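Local coordinates for protein sialidase B (Streptococcus pneumoniae serotype 4, PDB 4XJW) that cleaves terminal sialic acid residues from alpha-2,3-, alpha-2,6- and alpha-2,8-linked oligosaccharides, glycoproteins and glycolipids as a family 33 glycosyl hydrolase, at residues Leu49-Lys60 with Ile145-Glu156; Gly72-Asp80 with Tyr119-Phe129. The protein carries 1 engineered substitution. All blocks are in the same frame, centred on the assembly; numbering follows the deposited sequence.

Contact 1: residues Leu49-Lys60 with Ile145-Glu156; sequences LFGLSNSKAGFK and IDKATLGAVNRE. With PO4 (phosphate ion), chain D.
Strand 50-53 pairs antiparallel with strand 147-150 in the N-terminal concanavalin-like beta-sandwich domain, the short axes 166° apart. Gly51 and Thr149 form a hydrogen-bonded pair, with Gly51 N to Thr149 O at 2.8 Å and a return bond from Thr149 N. At Ser53 the pairing opens into a classic beta bulge: Ser53 O accepts from Asp146 N and, weakly, from Lys147 N, while Ser53 N donates to Lys147 O. The chain then folds 153-155 over the face that bears Ser53 and Thr149. Ser53 OG, placed between its backbone N and carbonyl carbon (chi1 68°), donates in the carbonyl plane to a lone pair of Asn154 O at 2.6 Å. A water donates to the same hydroxyl, accepts from Asn154 N and bonds Thr149 OG1. Ala152 O, by contrast, is buried with no partner in the model. Asp146 OD1 is gripped on its syn side by Ser55 OG (2.7 Å) and Ser55 N, from opposite faces of the carboxylate. The end of Lys147 leads away from 49-60 to a salt bridge with Asp18. In the 56-59 turn, Gly58 N meets the anti lone pair of Glu156 OE2 at 2.9 Å and 176°. Arg155 holds Lys60 O side-on, through NE at 2.8 Å and NH2 at 3.1 Å; NH1 and NH2 together hold a phosphate, probably from the crystallisation liquor, NH1 lying 2.9 Å from O1 and NH2 bonding O2.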
loop_
_atom_site.group_PDB
_atom_site.type_symbol
_atom_site.label_atom_id
_atom_site.label_comp_id
_atom_site.label_asym_id
_atom_site.label_seq_id
_atom_site.Cartn_x
_atom_site.Cartn_y
_atom_site.Cartn_z
ATOM N N LEU A 49 1.454 -10.461 26.739
ATOM C CA LEU A 49 0.665 -11.660 26.544
ATOM C C LEU A 49 1.310 -12.839 27.277
ATOM O O LEU A 49 0.619 -13.687 27.848
ATOM C CB LEU A 49 0.528 -11.962 25.049
ATOM C CG LEU A 49 -0.202 -10.867 24.266
ATOM C CD1 LEU A 49 -0.211 -11.154 22.774
ATOM C CD2 LEU A 49 -1.622 -10.678 24.786
ATOM N N PHE A 50 2.639 -12.871 27.270
ATOM C CA PHE A 50 3.408 -13.970 27.838
ATOM C C PHE A 50 4.672 -13.399 28.435
ATOM O O PHE A 50 5.311 -12.534 27.831
ATOM C CB PHE A 50 3.746 -14.993 26.740
ATOM C CG PHE A 50 4.715 -16.065 27.168
ATOM C CD1 PHE A 50 4.267 -17.205 27.823
ATOM C CD2 PHE A 50 6.072 -15.937 26.898
ATOM C CE1 PHE A 50 5.161 -18.198 28.210
ATOM C CE2 PHE A 50 6.970 -16.926 27.278
ATOM C CZ PHE A 50 6.512 -18.056 27.935
ATOM N N GLY A 51 5.023 -13.875 29.629
ATOM C CA GLY A 51 6.234 -13.449 30.303
ATOM C C GLY A 51 6.984 -14.605 30.943
ATOM O O GLY A 51 6.382 -15.553 31.463
ATOM N N LEU A 52 8.307 -14.540 30.863
ATOM C CA LEU A 52 9.193 -15.435 31.597
ATOM C C LEU A 52 10.141 -14.538 32.370
ATOM O O LEU A 52 10.923 -13.802 31.763
ATOM C CB LEU A 52 10.019 -16.293 30.646
ATOM C CG LEU A 52 9.346 -17.440 29.908
ATOM C CD1 LEU A 52 10.294 -17.982 28.855
ATOM C CD2 LEU A 52 8.950 -18.531 30.888
ATOM N N SER A 53 10.100 -14.576 33.696
ATOM C CA SER A 53 10.903 -13.608 34.430
ATOM C C SER A 53 11.602 -14.154 35.659
ATOM O O SER A 53 11.156 -15.122 36.265
ATOM C CB SER A 53 10.027 -12.436 34.873
ATOM O OG SER A 53 9.093 -12.866 35.848
ATOM N N ASN A 54 12.700 -13.501 36.027
ATOM C CA ASN A 54 13.215 -13.588 37.383
ATOM C C ASN A 54 12.374 -12.613 38.192
ATOM O O ASN A 54 12.447 -11.400 37.984
ATOM C CB ASN A 54 14.692 -13.194 37.429
ATOM C CG ASN A 54 15.287 -13.290 38.832
ATOM O OD1 ASN A 54 14.574 -13.218 39.833
ATOM N ND2 ASN A 54 16.601 -13.443 38.902
ATOM N N SER A 55 11.568 -13.138 39.109
ATOM C CA SER A 55 10.615 -12.309 39.836
ATOM C C SER A 55 11.162 -11.752 41.151
ATOM O O SER A 55 10.433 -11.107 41.896
ATOM C CB SER A 55 9.345 -13.098 40.132
ATOM O OG SER A 55 9.606 -14.149 41.043
ATOM N N LYS A 56 12.437 -11.996 41.433
ATOM C CA LYS A 56 13.007 -11.607 42.724
ATOM C C LYS A 56 13.343 -10.124 42.811
ATOM O O LYS A 56 13.649 -9.479 41.805
ATOM C CB LYS A 56 14.246 -12.445 43.033
ATOM C CG LYS A 56 13.940 -13.923 43.196
ATOM C CD LYS A 56 15.180 -14.695 43.583
ATOM C CE LYS A 56 14.848 -16.145 43.898
ATOM N NZ LYS A 56 15.900 -16.772 44.754
ATOM N N ALA A 57 13.291 -9.586 44.028
ATOM C CA ALA A 57 13.710 -8.210 44.265
ATOM C C ALA A 57 15.140 -8.046 43.771
ATOM O O ALA A 57 15.970 -8.927 43.981
ATOM C CB ALA A 57 13.615 -7.875 45.745
ATOM N N GLY A 58 15.418 -6.935 43.093
ATOM C CA GLY A 58 16.751 -6.676 42.574
ATOM C C GLY A 58 16.991 -7.176 41.157
ATOM O O GLY A 58 18.048 -6.912 40.580
ATOM N N PHE A 59 16.026 -7.904 40.594
ATOM C CA PHE A 59 16.208 -8.489 39.261
ATOM C C PHE A 59 15.088 -8.109 38.294
ATOM O O PHE A 59 14.683 -8.926 37.456
ATOM C CB PHE A 59 16.330 -10.015 39.359
ATOM C CG PHE A 59 17.565 -10.473 40.084
ATOM C CD1 PHE A 59 18.749 -10.684 39.393
ATOM C CD2 PHE A 59 17.547 -10.668 41.460
ATOM C CE1 PHE A 59 19.898 -11.096 40.057
ATOM C CE2 PHE A 59 18.687 -11.085 42.130
ATOM C CZ PHE A 59 19.864 -11.298 41.429
ATOM N N LYS A 60 14.597 -6.876 38.396
ATOM C CA LYS A 60 13.429 -6.478 37.621
ATOM C C LYS A 60 13.716 -6.397 36.125
ATOM O O LYS A 60 12.785 -6.394 35.326
ATOM C CB LYS A 60 12.834 -5.166 38.130
ATOM C CG LYS A 60 13.570 -3.933 37.674
ATOM C CD LYS A 60 12.842 -2.686 38.145
ATOM C CE LYS A 60 13.354 -1.459 37.415
ATOM N NZ LYS A 60 14.831 -1.477 37.294
ATOM N N ILE A 145 15.505 -16.916 36.200
ATOM C CA ILE A 145 14.102 -17.079 35.827
ATOM C C ILE A 145 13.409 -18.045 36.790
ATOM O O ILE A 145 13.935 -19.123 37.079
ATOM C CB ILE A 145 13.938 -17.568 34.365
ATOM C CG1 ILE A 145 13.935 -16.377 33.404
ATOM C CG2 ILE A 145 12.640 -18.330 34.195
ATOM C CD1 ILE A 145 13.780 -16.786 31.954
ATOM N N ASP A 146 12.258 -17.630 37.314
ATOM C CA ASP A 146 11.497 -18.446 38.257
ATOM C C ASP A 146 9.984 -18.317 38.092
ATOM O O ASP A 146 9.221 -18.871 38.881
ATOM C CB ASP A 146 11.905 -18.131 39.709
ATOM C CG ASP A 146 11.703 -16.665 40.095
ATOM O OD1 ASP A 146 10.864 -15.959 39.494
ATOM O OD2 ASP A 146 12.393 -16.212 41.038
ATOM N N LYS A 147 9.547 -17.600 37.060
ATOM C CA LYS A 147 8.121 -17.392 36.835
ATOM C C LYS A 147 7.782 -17.419 35.355
ATOM O O LYS A 147 8.492 -16.817 34.547
ATOM C CB LYS A 147 7.684 -16.042 37.383
ATOM C CG LYS A 147 7.608 -15.959 38.885
ATOM C CD LYS A 147 6.443 -16.764 39.420
ATOM C CE LYS A 147 6.191 -16.424 40.882
ATOM N NZ LYS A 147 5.061 -17.217 41.433
ATOM N N ALA A 148 6.702 -18.121 35.013
ATOM C CA ALA A 148 6.122 -18.071 33.671
ATOM C C ALA A 148 4.703 -17.538 33.813
ATOM O O ALA A 148 3.931 -18.026 34.643
ATOM C CB ALA A 148 6.125 -19.449 33.032
ATOM N N THR A 149 4.354 -16.532 33.017
ATOM C CA THR A 149 3.131 -15.784 33.251
ATOM C C THR A 149 2.350 -15.538 31.966
ATOM O O THR A 149 2.939 -15.296 30.910
ATOM C CB THR A 149 3.461 -14.428 33.889
ATOM O OG1 THR A 149 4.372 -14.625 34.974
ATOM C CG2 THR A 149 2.202 -13.741 34.410
ATOM N N LEU A 150 1.024 -15.613 32.059
ATOM C CA LEU A 150 0.157 -15.142 30.977
ATOM C C LEU A 150 -0.538 -13.841 31.369
ATOM O O LEU A 150 -1.012 -13.697 32.498
ATOM C CB LEU A 150 -0.889 -16.195 30.633
ATOM C CG LEU A 150 -0.338 -17.554 30.240
ATOM C CD1 LEU A 150 -1.480 -18.529 30.007
ATOM C CD2 LEU A 150 0.536 -17.421 28.991
ATOM N N GLY A 151 -0.608 -12.893 30.437
ATOM C CA GLY A 151 -1.331 -11.655 30.664
ATOM C C GLY A 151 -0.659 -10.634 31.576
ATOM O O GLY A 151 -1.319 -9.696 32.027
ATOM N N ALA A 152 0.637 -10.819 31.837
ATOM C CA ALA A 152 1.449 -9.903 32.637
ATOM C C ALA A 152 2.902 -10.363 32.647
ATOM O O ALA A 152 3.208 -11.465 32.185
ATOM C CB ALA A 152 0.931 -9.828 34.073
ATOM N N VAL A 153 3.787 -9.520 33.186
ATOM C CA VAL A 153 5.155 -9.928 33.517
ATOM C C VAL A 153 5.355 -9.710 35.014
ATOM O O VAL A 153 5.030 -8.638 35.535
ATOM C CB VAL A 153 6.222 -9.113 32.737
ATOM C CG1 VAL A 153 7.621 -9.569 33.101
ATOM C CG2 VAL A 153 6.013 -9.250 31.238
ATOM N N ASN A 154 5.862 -10.726 35.707
ATOM C CA ASN A 154 6.102 -10.613 37.144
ATOM C C ASN A 154 7.494 -10.055 37.415
ATOM O O ASN A 154 8.497 -10.729 37.180
ATOM C CB ASN A 154 5.916 -11.979 37.818
ATOM C CG ASN A 154 6.011 -11.910 39.335
ATOM O OD1 ASN A 154 6.817 -11.167 39.882
ATOM N ND2 ASN A 154 5.184 -12.687 40.018
ATOM N N ARG A 155 7.545 -8.829 37.924
ATOM C CA ARG A 155 8.814 -8.174 38.240
ATOM C C ARG A 155 8.822 -7.773 39.713
ATOM O O ARG A 155 7.926 -7.068 40.169
ATOM C CB ARG A 155 9.020 -6.951 37.339
ATOM C CG ARG A 155 8.832 -7.250 35.849
ATOM C CD ARG A 155 8.839 -5.966 35.023
ATOM N NE ARG A 155 10.175 -5.372 34.920
ATOM C CZ ARG A 155 10.414 -4.121 34.546
ATOM N NH1 ARG A 155 9.412 -3.306 34.251
ATOM N NH2 ARG A 155 11.664 -3.676 34.468
ATOM N N GLU A 156 9.826 -8.250 40.449
ATOM C CA GLU A 156 9.920 -8.023 41.894
ATOM C C GLU A 156 8.632 -8.420 42.627
ATOM O O GLU A 156 8.213 -7.769 43.587
ATOM C CB GLU A 156 10.329 -6.576 42.200
ATOM C CG GLU A 156 11.636 -6.168 41.518
ATOM C CD GLU A 156 12.236 -4.898 42.091
ATOM O OE1 GLU A 156 11.540 -3.860 42.092
ATOM O OE2 GLU A 156 13.404 -4.941 42.540
HETATM P P PO4 D . 11.162 -0.928 32.158
HETATM O O1 PO4 D . 10.137 -0.723 33.242
HETATM O O2 PO4 D . 12.377 -1.646 32.714
HETATM O O3 PO4 D . 10.523 -1.776 31.071
HETATM O O4 PO4 D . 11.562 0.413 31.596
HETATM O O HOH W 1 6.672 -13.063 34.384
HETATM O O HOH W 2 12.271 -9.194 39.573
HETATM O O HOH W 3 15.259 -4.803 40.419
#

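Contact 2: residues Gly72-Asp80 with Tyr119-Phe129; sequences GEIGVEIRD and YTMYVNGIEVF. With PO4 (phosphate ion), chain D.
Ile74, Val76 and Ile78, alternate residues of strand 74-80, meet the hairpin of strands 119-123 and 126-129 mainly through side chains. The short axes of 74-80 and 119-123 lie 8.8 Å apart, the separation of stacked layers and too wide for strand pairing. Ile74 supplies the bump at one end: its CG2, set between the backbone N and the carbonyl carbon, enters a hollow walled by Val128 CG2 at 3.9 Å, Val123 CG2 at 4.0 Å and Met121 CG. In the middle, Val76 divides its branches between two neighbours. CG1 abuts Met121 CE at 3.5 Å, the two side chains running past each other in opposite senses, and CG2 reaches Phe129 CZ at 4.1 Å. Bends at chi2 (74°) and chi3 (75°) curl Met121 so that its methyl lands there, while its CB lies over one face of the Phe129 ring. Phe129 CE2 also rests by Gly75 CA, glycine having no side chain. Farther along, Ile78 CD1 sits almost squarely over the Tyr119 ring in a CH-pi contact, 3.5 Å from the centroid and 8° off the normal; the Tyr119 hydroxyl is held by Leu137 O. Phe89 of strand 85-91 packs on Val76, Ile78 and Phe129, extending the apolar layer. Two sheets meeting face to face through interdigitated aliphatic and aromatic side chains form the buried core of a concanavalin-like beta-sandwich.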
loop_
_atom_site.group_PDB
_atom_site.type_symbol
_atom_site.label_atom_id
_atom_site.label_comp_id
_atom_site.label_asym_id
_atom_site.label_seq_id
_atom_site.Cartn_x
_atom_site.Cartn_y
_atom_site.Cartn_z
ATOM N N GLY A 72 -1.825 -1.921 17.647
ATOM C CA GLY A 72 -1.677 -3.122 16.845
ATOM C C GLY A 72 -0.233 -3.584 16.726
ATOM O O GLY A 72 0.037 -4.584 16.056
ATOM N N GLU A 73 0.692 -2.860 17.361
ATOM C CA GLU A 73 2.098 -3.249 17.389
ATOM C C GLU A 73 2.296 -4.543 18.181
ATOM O O GLU A 73 1.619 -4.768 19.184
ATOM C CB GLU A 73 2.919 -2.115 18.010
ATOM C CG GLU A 73 4.402 -2.412 18.245
ATOM C CD GLU A 73 5.126 -1.198 18.774
ATOM O OE1 GLU A 73 4.871 -0.098 18.245
ATOM O OE2 GLU A 73 5.918 -1.344 19.731
ATOM N N ILE A 74 3.215 -5.390 17.728
ATOM C CA ILE A 74 3.631 -6.569 18.479
ATOM C C ILE A 74 5.136 -6.475 18.712
ATOM O O ILE A 74 5.867 -5.934 17.877
ATOM C CB ILE A 74 3.291 -7.879 17.714
ATOM C CG1 ILE A 74 3.305 -9.099 18.643
ATOM C CG2 ILE A 74 4.258 -8.101 16.564
ATOM C CD1 ILE A 74 2.107 -9.175 19.576
ATOM N N GLY A 75 5.610 -6.997 19.842
ATOM C CA GLY A 75 7.032 -6.985 20.106
ATOM C C GLY A 75 7.457 -7.981 21.158
ATOM O O GLY A 75 6.621 -8.690 21.746
ATOM N N VAL A 76 8.772 -8.059 21.353
ATOM C CA VAL A 76 9.348 -8.844 22.438
ATOM C C VAL A 76 10.419 -8.032 23.155
ATOM O O VAL A 76 11.046 -7.139 22.575
ATOM C CB VAL A 76 9.997 -10.166 21.979
ATOM C CG1 VAL A 76 8.956 -11.110 21.378
ATOM C CG2 VAL A 76 11.140 -9.902 21.010
ATOM N N GLU A 77 10.619 -8.369 24.425
ATOM C CA GLU A 77 11.748 -7.891 25.199
ATOM C C GLU A 77 12.541 -9.115 25.645
ATOM O O GLU A 77 11.957 -10.144 25.993
ATOM C CB GLU A 77 11.259 -7.153 26.430
ATOM C CG GLU A 77 10.533 -5.873 26.170
ATOM C CD GLU A 77 10.603 -4.982 27.379
ATOM O OE1 GLU A 77 11.659 -4.342 27.582
ATOM O OE2 GLU A 77 9.623 -4.958 28.145
ATOM N N ILE A 78 13.868 -9.010 25.606
ATOM C CA ILE A 78 14.734 -10.081 26.093
ATOM C C ILE A 78 15.846 -9.425 26.894
ATOM O O ILE A 78 16.709 -8.746 26.330
ATOM C CB ILE A 78 15.298 -10.951 24.943
ATOM C CG1 ILE A 78 14.270 -11.115 23.825
ATOM C CG2 ILE A 78 15.706 -12.316 25.455
ATOM C CD1 ILE A 78 14.851 -11.036 22.441
ATOM N N ARG A 79 15.808 -9.598 28.216
ATOM C CA ARG A 79 16.642 -8.786 29.099
ATOM C C ARG A 79 17.328 -9.610 30.176
ATOM O O ARG A 79 16.704 -10.466 30.806
ATOM C CB ARG A 79 15.794 -7.704 29.769
ATOM C CG ARG A 79 14.956 -6.888 28.797
ATOM C CD ARG A 79 14.188 -5.802 29.504
ATOM N NE ARG A 79 15.092 -4.802 30.056
ATOM C CZ ARG A 79 14.719 -3.769 30.806
ATOM N NH1 ARG A 79 13.438 -3.586 31.115
ATOM N NH2 ARG A 79 15.636 -2.920 31.252
ATOM N N ASP A 80 18.608 -9.332 30.394
ATOM C CA ASP A 80 19.369 -9.985 31.457
ATOM C C ASP A 80 20.427 -8.990 31.917
ATOM O O ASP A 80 21.367 -8.693 31.180
ATOM C CB ASP A 80 20.026 -11.269 30.937
ATOM C CG ASP A 80 20.723 -12.075 32.034
ATOM O OD1 ASP A 80 21.477 -11.486 32.834
ATOM O OD2 ASP A 80 20.526 -13.307 32.076
ATOM N N TYR A 119 16.117 -13.894 16.295
ATOM C CA TYR A 119 14.782 -13.877 16.859
ATOM C C TYR A 119 13.841 -13.488 15.732
ATOM O O TYR A 119 14.037 -12.461 15.079
ATOM C CB TYR A 119 14.681 -12.840 17.976
ATOM C CG TYR A 119 15.653 -13.016 19.127
ATOM C CD1 TYR A 119 15.417 -13.952 20.130
ATOM C CD2 TYR A 119 16.782 -12.224 19.222
ATOM C CE1 TYR A 119 16.298 -14.106 21.194
ATOM C CE2 TYR A 119 17.664 -12.352 20.294
ATOM C CZ TYR A 119 17.418 -13.302 21.268
ATOM O OH TYR A 119 18.293 -13.433 22.327
ATOM N N THR A 120 12.817 -14.299 15.500
ATOM C CA THR A 120 11.893 -14.037 14.402
ATOM C C THR A 120 10.454 -14.107 14.880
ATOM O O THR A 120 10.072 -15.068 15.548
ATOM C CB THR A 120 12.064 -15.092 13.291
ATOM O OG1 THR A 120 13.430 -15.119 12.855
ATOM C CG2 THR A 120 11.162 -14.788 12.090
ATOM N N MET A 121 9.651 -13.110 14.513
ATOM C CA MET A 121 8.241 -13.065 14.898
ATOM C C MET A 121 7.329 -13.154 13.683
ATOM O O MET A 121 7.523 -12.417 12.712
ATOM C CB MET A 121 7.945 -11.764 15.623
ATOM C CG MET A 121 6.473 -11.590 15.987
ATOM S SD MET A 121 5.981 -12.650 17.373
ATOM C CE MET A 121 6.746 -11.734 18.700
ATOM N N TYR A 122 6.345 -14.047 13.742
ATOM C CA TYR A 122 5.307 -14.120 12.713
ATOM C C TYR A 122 3.969 -13.848 13.370
ATOM O O TYR A 122 3.700 -14.338 14.455
ATOM C CB TYR A 122 5.240 -15.517 12.093
ATOM C CG TYR A 122 6.535 -16.080 11.551
ATOM C CD1 TYR A 122 7.418 -16.754 12.381
ATOM C CD2 TYR A 122 6.849 -15.977 10.199
ATOM C CE1 TYR A 122 8.596 -17.299 11.884
ATOM C CE2 TYR A 122 8.011 -16.523 9.687
ATOM C CZ TYR A 122 8.886 -17.175 10.541
ATOM O OH TYR A 122 10.046 -17.718 10.046
ATOM N N VAL A 123 3.121 -13.066 12.718
ATOM C CA VAL A 123 1.749 -12.950 13.184
ATOM C C VAL A 123 0.847 -13.123 11.982
ATOM O O VAL A 123 1.079 -12.488 10.957
ATOM C CB VAL A 123 1.480 -11.586 13.844
ATOM C CG1 VAL A 123 0.037 -11.523 14.308
ATOM C CG2 VAL A 123 2.421 -11.359 15.019
ATOM N N ASN A 124 -0.148 -14.007 12.100
ATOM C CA ASN A 124 -1.096 -14.266 11.020
ATOM C C ASN A 124 -0.425 -14.686 9.712
ATOM O O ASN A 124 -0.870 -14.325 8.620
ATOM C CB ASN A 124 -2.055 -13.082 10.859
ATOM C CG ASN A 124 -2.866 -12.857 12.110
ATOM O OD1 ASN A 124 -3.114 -13.805 12.850
ATOM N ND2 ASN A 124 -3.264 -11.624 12.372
ATOM N N GLY A 125 0.656 -15.448 9.847
ATOM C CA GLY A 125 1.346 -15.997 8.701
ATOM C C GLY A 125 2.245 -15.007 7.996
ATOM O O GLY A 125 2.659 -15.231 6.859
ATOM N N ILE A 126 2.539 -13.903 8.673
ATOM C CA ILE A 126 3.389 -12.865 8.123
ATOM C C ILE A 126 4.606 -12.638 9.025
ATOM O O ILE A 126 4.462 -12.354 10.221
ATOM C CB ILE A 126 2.606 -11.545 7.994
ATOM C CG1 ILE A 126 1.458 -11.712 6.993
ATOM C CG2 ILE A 126 3.513 -10.415 7.542
ATOM C CD1 ILE A 126 0.495 -10.524 6.979
ATOM N N GLU A 127 5.805 -12.758 8.457
ATOM C CA GLU A 127 7.025 -12.428 9.191
ATOM C C GLU A 127 7.117 -10.931 9.398
ATOM O O GLU A 127 7.283 -10.172 8.440
ATOM C CB GLU A 127 8.264 -12.914 8.444
ATOM C CG GLU A 127 9.538 -12.743 9.248
ATOM C CD GLU A 127 10.789 -12.996 8.428
ATOM O OE1 GLU A 127 11.012 -14.154 8.039
ATOM O OE2 GLU A 127 11.535 -12.027 8.185
ATOM N N VAL A 128 6.994 -10.500 10.651
ATOM C CA VAL A 128 6.970 -9.064 10.961
ATOM C C VAL A 128 8.319 -8.516 11.426
ATOM O O VAL A 128 8.577 -7.320 11.303
ATOM C CB VAL A 128 5.837 -8.686 11.954
ATOM C CG1 VAL A 128 4.447 -9.014 11.362
ATOM C CG2 VAL A 128 6.035 -9.377 13.293
ATOM N N PHE A 129 9.163 -9.385 11.977
ATOM C CA PHE A 129 10.578 -9.047 12.162
ATOM C C PHE A 129 11.454 -10.281 12.268
ATOM O O PHE A 129 10.989 -11.368 12.630
ATOM C CB PHE A 129 10.838 -8.049 13.317
ATOM C CG PHE A 129 10.435 -8.538 14.693
ATOM C CD1 PHE A 129 11.223 -9.444 15.398
ATOM C CD2 PHE A 129 9.272 -8.051 15.287
ATOM C CE1 PHE A 129 10.851 -9.872 16.680
ATOM C CE2 PHE A 129 8.893 -8.464 16.565
ATOM C CZ PHE A 129 9.683 -9.367 17.259
HETATM P P PO4 D . 11.162 -0.928 32.158
HETATM O O1 PO4 D . 10.137 -0.723 33.242
HETATM O O2 PO4 D . 12.377 -1.646 32.714
HETATM O O3 PO4 D . 10.523 -1.776 31.071
HETATM O O4 PO4 D . 11.562 0.413 31.596
#

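Overall arrangement
From the N terminus, the chain passes through 49-60 and 72-80, then 119-129 and 145-156. Contact 1 joins the first of these segments to the last, and contact 2 joins the middle pair, so the loop closed by contact 2 lies wholly within that of contact 1 and the two do not cross. Contact 1 supplies one pairing of the six-stranded sheet, 147-150 beside 46-53; contact 2 fastens 74-80 of that same sheet onto the hairpin of the opposing one. Their centres are 19 Å apart, yet they touch at a shared phosphate, where Arg155 NH2 and Arg79 NH1 approach to 3.8 Å while both donate to phosphate O2.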